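Local coordinates for putative alpha-L-fucosidase (PDB 3EYP), which probably hydrolyses alpha-L-fucosyl linkages as a family 29 glycoside hydrolase, at residues 12-17 and 249-254; 209-214 and 238-243; 223-228 and 245-250; 379-384 and 423-428. All blocks are in the same frame, centred on the assembly; numbering follows the deposited sequence.

Interaction 1: residues 12-17 and 249-254; sequences ARQLEW and YIPAET
Trp17 and Gln14 of helix 12-20 reach across to the chain at 249-254. Trp17 NE1 donates to Glu253 OE1 at 3.0 Å. The bond lies close to the indole plane and uses the anti lone pair of the carboxylate. Further round the same ring edge, Trp17 CH2 sits 3.1 Å from Ala252 O. Pro251 CG packs 3.6 Å from Trp17 CZ3. Trp17 carries CG anti to the backbone N (chi1 166°), and this lays the six-membered ring beside Pro251 and Ala252 and sets NE1 at Glu253. An alanine in place of Trp17 would probably leave Glu253 OE1 without this donor and open a gap beside Pro251.

Gln14 NE2 donates to Tyr249 O at 2.8 Å, near the plane of its own amide but well above the carbonyl plane. Pro251 CD lies 3.4 Å from Gln14 NE2.

The second shell fixes both polar groups. Gln14 NE2 also donates to Asp205 O, and Gln14 OE1 accepts from Ser11 N. Glu253 OE2 accepts from Trp164 NE1. Glu162 OE2 lies close to Glu253 OE1. Glu253 leads into strand 253-257, so the helix packs against the entry to a strand of the parallel sheet of a TIM-barrel catalytic domain.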
# COMPACT_ATOMS: atom_id res chain seq x y z
N ALA A 12 -12.64 9.47 -3.82
CA ALA A 12 -12.83 9.32 -2.36
C ALA A 12 -12.18 7.99 -1.87
O ALA A 12 -11.54 7.92 -0.82
CB ALA A 12 -14.35 9.37 -1.98
N ARG A 13 -12.35 6.96 -2.69
CA ARG A 13 -11.76 5.61 -2.43
C ARG A 13 -10.25 5.65 -2.37
O ARG A 13 -9.61 5.04 -1.55
CB ARG A 13 -12.20 4.58 -3.49
CG ARG A 13 -13.58 4.03 -3.15
CD ARG A 13 -14.00 2.80 -4.01
NE ARG A 13 -13.78 2.97 -5.41
CZ ARG A 13 -14.65 3.54 -6.22
NH1 ARG A 13 -15.82 3.94 -5.79
NH2 ARG A 13 -14.36 3.68 -7.49
N GLN A 14 -9.70 6.37 -3.32
CA GLN A 14 -8.27 6.47 -3.43
C GLN A 14 -7.71 7.26 -2.27
O GLN A 14 -6.69 6.95 -1.76
CB GLN A 14 -7.83 7.00 -4.80
CG GLN A 14 -8.17 6.04 -5.93
CD GLN A 14 -7.98 6.66 -7.31
OE1 GLN A 14 -8.31 7.84 -7.51
NE2 GLN A 14 -7.47 5.90 -8.27
N LEU A 15 -8.42 8.26 -1.82
CA LEU A 15 -7.96 9.03 -0.64
C LEU A 15 -7.99 8.14 0.62
O LEU A 15 -7.11 8.18 1.46
CB LEU A 15 -8.86 10.26 -0.44
CG LEU A 15 -8.77 11.43 -1.41
CD1 LEU A 15 -10.01 12.39 -1.11
CD2 LEU A 15 -7.39 12.11 -1.18
N GLU A 16 -9.04 7.38 0.76
CA GLU A 16 -9.20 6.48 1.94
C GLU A 16 -8.05 5.46 1.99
O GLU A 16 -7.39 5.24 3.01
CB GLU A 16 -10.59 5.81 1.89
CG GLU A 16 -10.84 4.77 3.01
CD GLU A 16 -10.19 3.42 2.72
OE1 GLU A 16 -10.35 2.94 1.57
OE2 GLU A 16 -9.52 2.87 3.63
N TRP A 17 -7.77 4.91 0.82
CA TRP A 17 -6.70 3.89 0.63
C TRP A 17 -5.33 4.48 0.92
O TRP A 17 -4.52 3.92 1.65
CB TRP A 17 -6.76 3.32 -0.79
CG TRP A 17 -5.57 2.54 -1.26
CD1 TRP A 17 -5.35 1.21 -1.12
CD2 TRP A 17 -4.44 3.05 -2.02
NE1 TRP A 17 -4.16 0.84 -1.73
CE2 TRP A 17 -3.57 1.95 -2.26
CE3 TRP A 17 -4.05 4.32 -2.43
CZ2 TRP A 17 -2.37 2.10 -2.94
CZ3 TRP A 17 -2.85 4.46 -3.10
CH2 TRP A 17 -2.02 3.35 -3.36
N TYR A 249 -5.53 8.26 -13.16
CA TYR A 249 -5.09 8.40 -11.74
C TYR A 249 -5.37 7.06 -11.08
O TYR A 249 -6.52 6.70 -10.82
CB TYR A 249 -5.81 9.53 -11.04
CG TYR A 249 -5.15 9.97 -9.75
CD1 TYR A 249 -4.45 11.16 -9.68
CD2 TYR A 249 -5.26 9.20 -8.59
CE1 TYR A 249 -3.83 11.56 -8.48
CE2 TYR A 249 -4.66 9.59 -7.41
CZ TYR A 249 -3.94 10.76 -7.35
OH TYR A 249 -3.34 11.14 -6.14
N ILE A 250 -4.32 6.29 -10.99
CA ILE A 250 -4.36 4.90 -10.44
C ILE A 250 -3.07 4.69 -9.71
O ILE A 250 -2.06 4.23 -10.31
CB ILE A 250 -4.51 3.83 -11.54
CG1 ILE A 250 -5.61 4.17 -12.53
CG2 ILE A 250 -4.83 2.47 -10.91
CD1 ILE A 250 -5.54 3.42 -13.86
N PRO A 251 -3.04 5.06 -8.43
CA PRO A 251 -1.80 5.05 -7.73
C PRO A 251 -1.25 3.64 -7.49
O PRO A 251 -1.98 2.66 -7.51
CB PRO A 251 -2.11 5.72 -6.39
CG PRO A 251 -3.55 5.85 -6.30
CD PRO A 251 -4.17 5.55 -7.62
N ALA A 252 0.04 3.57 -7.32
CA ALA A 252 0.76 2.31 -7.06
C ALA A 252 0.53 1.76 -5.66
O ALA A 252 0.70 2.44 -4.62
CB ALA A 252 2.27 2.46 -7.31
N GLU A 253 0.27 0.46 -5.64
CA GLU A 253 0.29 -0.33 -4.38
C GLU A 253 1.47 -1.32 -4.36
O GLU A 253 1.65 -2.10 -5.25
CB GLU A 253 -1.04 -1.06 -4.21
CG GLU A 253 -1.29 -1.61 -2.77
CD GLU A 253 -2.51 -2.52 -2.74
OE1 GLU A 253 -3.59 -2.09 -2.29
OE2 GLU A 253 -2.40 -3.64 -3.22
N THR A 254 2.32 -1.21 -3.34
CA THR A 254 3.56 -1.94 -3.28
C THR A 254 3.42 -3.16 -2.38
O THR A 254 3.25 -3.03 -1.17
CB THR A 254 4.73 -1.05 -2.72
OG1 THR A 254 4.84 0.13 -3.57
CG2 THR A 254 6.05 -1.77 -2.71

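Interaction 2: residues 209-214 and 238-243; sequences MGNEAG and GLNEGM
Asn240 and Met209 make the one hydrogen bond between 209-214 and 238-243. Asn240 ND2 donates to Met209 O at 2.9 Å. The carbonyl is met nearly end-on, at a C=O...N angle of 163°, and the oxygen lies in the plane of the Asn240 amide. Asn240 holds CG anti to its backbone N (chi1 -173°), which swings the amide over to this carbonyl. The same ND2 also donates to Glu215 O.

Weaker CA-H...O contacts support the bond. Met209 CA lies 3.6 Å from Leu239 O, and Asn240 CA lies 3.3 Å from Met209 O. Leu239 O is also held by Arg207 NE.

A loop thus meets the last turn of a short helix, 236-240, in the catalytic domain. The loop follows strand 193-195. Within it, Asn211 OD1 accepts from Ala213 N at 2.8 Å, forming an Asx turn. Gly210, with positive phi, lies against Leu239.

Two amides also come close without bonding. Asn211 ND2 and Asn240 ND2 are 3.4 Å apart, and both are donors. Their amide planes are turned 51° from each other. Both donate to Glu215 O, which probably brings them together. Asn211 ND2 is also bonded to Tyr236 OH.

The remaining contacts are loose van der Waals ones. Leu239 CB lies 4.1 Å from Met209 CA and 4.2 Å from Gly210 N. Met209 CE approaches Asn240 ND2 at 4.2 Å.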
# COMPACT_ATOMS: atom_id res chain seq x y z
N MET A 209 3.16 -2.15 -9.19
CA MET A 209 4.30 -1.29 -9.42
C MET A 209 5.51 -2.02 -9.97
O MET A 209 6.61 -1.56 -9.87
CB MET A 209 4.70 -0.50 -8.17
CG MET A 209 4.38 -1.19 -6.92
SD MET A 209 5.19 -2.74 -6.59
CE MET A 209 6.81 -2.15 -6.16
N GLY A 210 5.26 -3.21 -10.46
CA GLY A 210 6.19 -3.98 -11.25
C GLY A 210 7.25 -4.86 -10.61
O GLY A 210 7.97 -5.54 -11.33
N ASN A 211 7.38 -4.83 -9.30
CA ASN A 211 8.21 -5.81 -8.54
C ASN A 211 7.62 -6.23 -7.20
O ASN A 211 6.64 -5.66 -6.73
CB ASN A 211 9.66 -5.34 -8.36
CG ASN A 211 9.77 -4.17 -7.40
OD1 ASN A 211 9.62 -4.34 -6.21
ND2 ASN A 211 10.02 -2.93 -7.95
N GLU A 212 8.19 -7.29 -6.61
CA GLU A 212 7.67 -7.77 -5.32
C GLU A 212 8.75 -7.62 -4.32
O GLU A 212 8.87 -8.43 -3.38
CB GLU A 212 7.21 -9.24 -5.38
CG GLU A 212 6.03 -9.45 -6.29
CD GLU A 212 5.65 -10.93 -6.53
OE1 GLU A 212 6.33 -11.88 -6.04
OE2 GLU A 212 4.65 -11.10 -7.25
N ALA A 213 9.57 -6.60 -4.54
CA ALA A 213 10.73 -6.37 -3.69
C ALA A 213 10.51 -5.26 -2.68
O ALA A 213 11.33 -5.04 -1.76
CB ALA A 213 11.97 -6.12 -4.49
N GLY A 214 9.39 -4.58 -2.87
CA GLY A 214 8.93 -3.52 -1.99
C GLY A 214 9.49 -2.15 -2.34
O GLY A 214 9.63 -1.26 -1.49
N GLY A 238 6.52 2.46 -16.49
CA GLY A 238 5.16 2.99 -16.43
C GLY A 238 4.40 2.58 -15.18
O GLY A 238 3.54 3.29 -14.68
N LEU A 239 4.73 1.39 -14.68
CA LEU A 239 4.08 0.90 -13.48
C LEU A 239 4.81 1.36 -12.26
O LEU A 239 4.22 1.77 -11.28
CB LEU A 239 3.95 -0.63 -13.50
CG LEU A 239 2.98 -1.29 -14.50
CD1 LEU A 239 2.99 -2.80 -14.35
CD2 LEU A 239 1.57 -0.77 -14.28
N ASN A 240 6.12 1.23 -12.29
CA ASN A 240 6.95 1.47 -11.12
C ASN A 240 7.08 2.99 -10.79
O ASN A 240 7.09 3.39 -9.65
CB ASN A 240 8.34 0.83 -11.31
CG ASN A 240 9.21 0.88 -10.09
OD1 ASN A 240 10.21 1.61 -10.08
ND2 ASN A 240 8.87 0.04 -9.04
N GLU A 241 7.23 3.79 -11.84
CA GLU A 241 7.38 5.27 -11.73
C GLU A 241 6.12 6.04 -12.02
O GLU A 241 5.94 7.18 -11.59
CB GLU A 241 8.52 5.77 -12.62
CG GLU A 241 9.87 5.23 -12.09
CD GLU A 241 11.12 5.69 -12.81
OE1 GLU A 241 11.04 6.66 -13.59
OE2 GLU A 241 12.19 5.06 -12.58
N GLY A 242 5.31 5.45 -12.86
CA GLY A 242 4.13 6.07 -13.33
C GLY A 242 4.58 7.13 -14.33
O GLY A 242 5.71 7.11 -14.78
N MET A 243 3.66 7.99 -14.69
CA MET A 243 3.94 9.10 -15.63
C MET A 243 3.24 10.39 -15.18
O MET A 243 2.04 10.41 -14.86
CB MET A 243 3.47 8.74 -17.06
CG MET A 243 3.85 7.33 -17.63
SD MET A 243 2.98 6.87 -19.13
CE MET A 243 3.13 5.06 -19.01

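Interaction 3: residues 223-228 and 245-250; sequences TTDSVA and DGDAYI
Thr224 and Ala248 pair through their backbones at the tight end of this contact. Thr224 N donates to Ala248 O at 2.9 Å, and Ala248 N returns a bond to Thr224 O. Next to them, Thr223 and Tyr249 form a non-hydrogen-bonded pair, with Thr223 CG2 3.7 Å from Tyr249 CD1. Gly246 CA lies 3.5 Å from Thr224 C. A beta carbon on this glycine would run into Thr224. The threonine hydroxyls are used elsewhere: Thr223 OG1 bonds to Met243 O, and Thr224 OG1 to Gly238 O.

The other end is looser and wetter. Here two aspartates reach across to backbone nitrogens of the opposite segment. Asp225 OD1 accepts from Asp247 N at 2.9 Å. Asp247 OD1 accepts from Ser226 N at 2.9 Å, on the syn side and somewhat out of the carboxylate plane. Asp247 places CG between its backbone N and carbonyl carbon (chi1 67°), which brings OD1 to the backbone N of Ser226.

The carboxylates stay 3.8 Å apart at Asp225 OD1 and Asp247 OD2, a like-charge approach that the N-H donors and waters probably ease. One water donates to Asp225 OD1 and Asp245 O. Another donates to Asp247 OD2 and accepts from Val227 N.

Asp247 and Ala248 both face Thr224. This is a classic beta bulge in a short two-stranded antiparallel ribbon, within the excursion between barrel strands 193-195 and 253-257.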
# COMPACT_ATOMS: atom_id res chain seq x y z
N THR A 223 -0.42 8.97 -11.11
CA THR A 223 -0.89 8.84 -12.48
C THR A 223 0.03 7.99 -13.34
O THR A 223 1.27 7.96 -13.17
CB THR A 223 -1.03 10.26 -13.19
OG1 THR A 223 0.19 11.04 -13.03
CG2 THR A 223 -2.20 11.02 -12.62
N THR A 224 -0.60 7.37 -14.32
CA THR A 224 0.08 6.62 -15.37
C THR A 224 -0.90 6.36 -16.51
O THR A 224 -2.09 6.62 -16.38
CB THR A 224 0.76 5.25 -14.88
OG1 THR A 224 1.79 4.87 -15.80
CG2 THR A 224 -0.25 4.08 -14.69
N ASP A 225 -0.40 5.81 -17.59
CA ASP A 225 -1.26 5.48 -18.73
C ASP A 225 -1.90 4.13 -18.45
O ASP A 225 -1.24 3.22 -17.96
CB ASP A 225 -0.47 5.41 -20.04
CG ASP A 225 -0.20 6.81 -20.65
OD1 ASP A 225 -0.78 7.81 -20.18
OD2 ASP A 225 0.67 6.89 -21.58
N SER A 226 -3.18 3.99 -18.76
CA SER A 226 -3.87 2.74 -18.39
C SER A 226 -3.34 1.55 -19.16
O SER A 226 -3.52 0.39 -18.75
CB SER A 226 -5.37 2.86 -18.53
OG SER A 226 -5.71 2.84 -19.88
N VAL A 227 -2.66 1.84 -20.26
CA VAL A 227 -2.04 0.77 -21.10
C VAL A 227 -0.90 0.07 -20.38
O VAL A 227 -0.60 -1.12 -20.62
CB VAL A 227 -1.62 1.31 -22.50
CG1 VAL A 227 -0.38 2.21 -22.41
CG2 VAL A 227 -1.42 0.16 -23.50
N ALA A 228 -0.34 0.77 -19.41
CA ALA A 228 0.76 0.20 -18.65
C ALA A 228 0.24 -0.95 -17.83
O ALA A 228 0.89 -1.93 -17.66
CB ALA A 228 1.47 1.23 -17.75
N ASP A 245 2.45 12.76 -17.02
CA ASP A 245 1.45 13.00 -18.12
C ASP A 245 0.54 11.78 -18.35
O ASP A 245 -0.13 11.64 -19.38
CB ASP A 245 2.13 13.42 -19.44
CG ASP A 245 3.08 12.36 -20.00
OD1 ASP A 245 3.47 11.42 -19.28
OD2 ASP A 245 3.45 12.47 -21.18
N GLY A 246 0.54 10.88 -17.38
CA GLY A 246 -0.39 9.70 -17.44
C GLY A 246 -1.84 10.06 -17.59
O GLY A 246 -2.34 11.03 -17.03
N ASP A 247 -2.53 9.23 -18.35
CA ASP A 247 -3.94 9.42 -18.69
C ASP A 247 -4.96 9.01 -17.64
O ASP A 247 -6.15 9.29 -17.79
CB ASP A 247 -4.35 8.84 -20.05
CG ASP A 247 -4.31 7.31 -20.11
OD1 ASP A 247 -4.38 6.65 -19.06
OD2 ASP A 247 -4.23 6.77 -21.24
N ALA A 248 -4.47 8.40 -16.57
CA ALA A 248 -5.28 7.88 -15.49
C ALA A 248 -4.67 8.06 -14.14
O ALA A 248 -3.46 7.92 -13.94
CB ALA A 248 -5.60 6.35 -15.74
N TYR A 249 -5.53 8.26 -13.16
CA TYR A 249 -5.09 8.40 -11.74
C TYR A 249 -5.37 7.06 -11.08
O TYR A 249 -6.52 6.70 -10.82
CB TYR A 249 -5.81 9.53 -11.04
CG TYR A 249 -5.15 9.97 -9.75
CD1 TYR A 249 -4.45 11.16 -9.68
CD2 TYR A 249 -5.26 9.20 -8.59
CE1 TYR A 249 -3.83 11.56 -8.48
CE2 TYR A 249 -4.66 9.59 -7.41
CZ TYR A 249 -3.94 10.76 -7.35
OH TYR A 249 -3.34 11.14 -6.14
N ILE A 250 -4.32 6.29 -10.99
CA ILE A 250 -4.36 4.90 -10.44
C ILE A 250 -3.07 4.69 -9.71
O ILE A 250 -2.06 4.23 -10.31
CB ILE A 250 -4.51 3.83 -11.54
CG1 ILE A 250 -5.61 4.17 -12.53
CG2 ILE A 250 -4.83 2.47 -10.91
CD1 ILE A 250 -5.54 3.42 -13.86
O HOH W 1 -0.67 9.99 -21.50
O HOH W 2 -3.36 4.40 -21.95

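Interaction 4: residues 379-384 and 423-428; sequences DCLMIE and WIVRLA
Flat groups add little between Ile383 and Trp423. Of the Trp423 side chain, CB is what meets strand 380-384, and the indole lies beyond it. Trp423 CB lies 4.0 Å from Ile383 CG2. The ring goes instead to Asp218 and Arg288. The guanidinium of Arg426 is taken up by helix 275-283, in a salt bridge with Asp280 and a cation-pi contact with Trp279.

Backbone bonds carry the pairing. Leu381 and Val425 exchange two of them, with Val425 N to Leu381 O at 2.7 Å. Ile383 and Trp423 exchange two more. Leu427 N adds a bond to Asp379 O at 3.1 Å, where the chain turns a corner.

One face of the pair bears Leu381, Val425, Ile383 and Trp423. Leu381 and Val425 lie side by side, with CD1 of Leu381 3.7 Å from CB of Val425. Leu381 CD2 meets Leu427 CD2 at 3.9 Å, the two side chains crossing near a right angle. Leu427 holds CG between its backbone N and carbonyl carbon (chi1 54°), which brings its branches to Asp379 and puts CD2 3.6 Å from Cys380 N. A glycine in place of Leu427 would probably open a gap beside Leu381 and leave the corner at Asp379 less well covered.

The other face bears Cys380, Met382, Ile424 and Arg426. Cys380 SG touches Ile424 CG2 at 3.8 Å, and Met382 SD touches Ile424 CG1 at 4.1 Å. Phe323 of helix 306-323 packs on Cys380, Met382 and Ile424.

Segments 380-384 and 423-427 run antiparallel, their directions 165° apart, inside a five-stranded sheet. With the second antiparallel sheet, this fits the beta-sandwich of an F5/8 type C domain.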
# COMPACT_ATOMS: atom_id res chain seq x y z
N ASP A 379 18.62 13.42 10.28
CA ASP A 379 19.05 12.44 9.28
C ASP A 379 17.88 11.84 8.46
O ASP A 379 18.00 10.79 7.88
CB ASP A 379 19.85 11.32 9.96
CG ASP A 379 19.05 10.52 11.00
OD1 ASP A 379 17.83 10.78 11.19
OD2 ASP A 379 19.65 9.63 11.67
N CYS A 380 16.77 12.54 8.46
CA CYS A 380 15.53 12.12 7.77
C CYS A 380 14.66 13.35 7.60
O CYS A 380 14.68 14.23 8.43
CB CYS A 380 14.79 11.07 8.64
SG CYS A 380 13.37 10.33 7.82
N LEU A 381 13.93 13.41 6.49
CA LEU A 381 12.94 14.44 6.26
C LEU A 381 11.78 13.87 5.44
O LEU A 381 11.89 12.81 4.79
CB LEU A 381 13.49 15.70 5.58
CG LEU A 381 14.17 15.54 4.22
CD1 LEU A 381 13.13 15.51 3.07
CD2 LEU A 381 15.27 16.59 3.99
N MET A 382 10.67 14.59 5.54
CA MET A 382 9.38 14.18 4.95
C MET A 382 8.58 15.40 4.51
O MET A 382 8.59 16.47 5.13
CB MET A 382 8.56 13.42 6.00
CG MET A 382 7.17 12.88 5.52
SD MET A 382 6.50 11.62 6.73
CE MET A 382 5.93 12.68 7.99
N ILE A 383 7.87 15.20 3.42
CA ILE A 383 7.08 16.23 2.81
C ILE A 383 5.80 15.58 2.25
O ILE A 383 5.85 14.48 1.71
CB ILE A 383 7.94 16.98 1.73
CG1 ILE A 383 7.24 18.24 1.23
CG2 ILE A 383 8.31 16.10 0.52
CD1 ILE A 383 8.24 19.14 0.52
N GLU A 384 4.69 16.26 2.46
CA GLU A 384 3.33 15.80 2.08
C GLU A 384 2.53 16.86 1.35
O GLU A 384 2.35 17.97 1.81
CB GLU A 384 2.53 15.36 3.32
CG GLU A 384 3.21 14.27 4.11
CD GLU A 384 2.54 13.98 5.45
OE1 GLU A 384 1.64 14.72 5.89
OE2 GLU A 384 2.91 12.98 6.08
N TRP A 423 6.58 11.79 0.83
CA TRP A 423 7.89 11.47 0.33
C TRP A 423 8.86 11.60 1.48
O TRP A 423 8.91 12.64 2.16
CB TRP A 423 8.32 12.35 -0.88
CG TRP A 423 9.26 11.59 -1.72
CD1 TRP A 423 10.59 11.41 -1.50
CD2 TRP A 423 8.92 10.78 -2.82
NE1 TRP A 423 11.13 10.57 -2.46
CE2 TRP A 423 10.11 10.16 -3.28
CE3 TRP A 423 7.73 10.50 -3.47
CZ2 TRP A 423 10.12 9.29 -4.35
CZ3 TRP A 423 7.77 9.64 -4.62
CH2 TRP A 423 8.93 9.04 -4.99
N ILE A 424 9.58 10.51 1.74
CA ILE A 424 10.60 10.50 2.81
C ILE A 424 11.96 10.48 2.20
O ILE A 424 12.20 9.81 1.19
CB ILE A 424 10.44 9.24 3.72
CG1 ILE A 424 9.09 9.29 4.48
CG2 ILE A 424 11.70 9.05 4.66
CD1 ILE A 424 8.69 7.96 5.14
N VAL A 425 12.88 11.22 2.80
CA VAL A 425 14.28 11.13 2.41
C VAL A 425 15.11 10.84 3.65
O VAL A 425 14.86 11.39 4.73
CB VAL A 425 14.76 12.44 1.71
CG1 VAL A 425 16.32 12.46 1.65
CG2 VAL A 425 14.15 12.51 0.29
N ARG A 426 16.01 9.89 3.50
CA ARG A 426 16.98 9.60 4.53
C ARG A 426 18.35 10.08 4.04
O ARG A 426 18.66 10.03 2.84
CB ARG A 426 17.04 8.10 4.83
CG ARG A 426 15.80 7.51 5.45
CD ARG A 426 15.97 6.06 5.62
NE ARG A 426 15.78 5.45 4.32
CZ ARG A 426 15.87 4.15 4.10
NH1 ARG A 426 16.13 3.34 5.12
NH2 ARG A 426 15.67 3.68 2.87
N LEU A 427 19.15 10.52 4.99
CA LEU A 427 20.35 11.30 4.68
C LEU A 427 21.35 11.15 5.78
O LEU A 427 20.99 10.95 6.94
CB LEU A 427 19.99 12.79 4.54
CG LEU A 427 19.22 13.50 5.69
CD1 LEU A 427 20.04 14.70 6.26
CD2 LEU A 427 17.83 13.93 5.27
N ALA A 428 22.62 11.21 5.39
CA ALA A 428 23.71 11.29 6.36
C ALA A 428 23.42 12.47 7.30
O ALA A 428 23.04 13.56 6.84
CB ALA A 428 25.09 11.41 5.66

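Interactions 1, 2 and 3 lie together in the catalytic domain, their centres 13 to 14 Å apart. Interactions 1 and 3 share Tyr249 and Ile250, on the chain that runs from strand 248-249 to strand 253-257. Interaction 2 is nested inside the loop closed by interaction 1 and touches it through Met209 and Gly214. It crosses interaction 3 along the chain, and the two touch where Met243 packs on Asp225. The excursion between strands 193-195 and 253-257 is thus tied to itself and to helix 12-20. Interaction 4 comes later, in the C-terminal sandwich, with its centre 21 to 27 Å from the others and no direct touch.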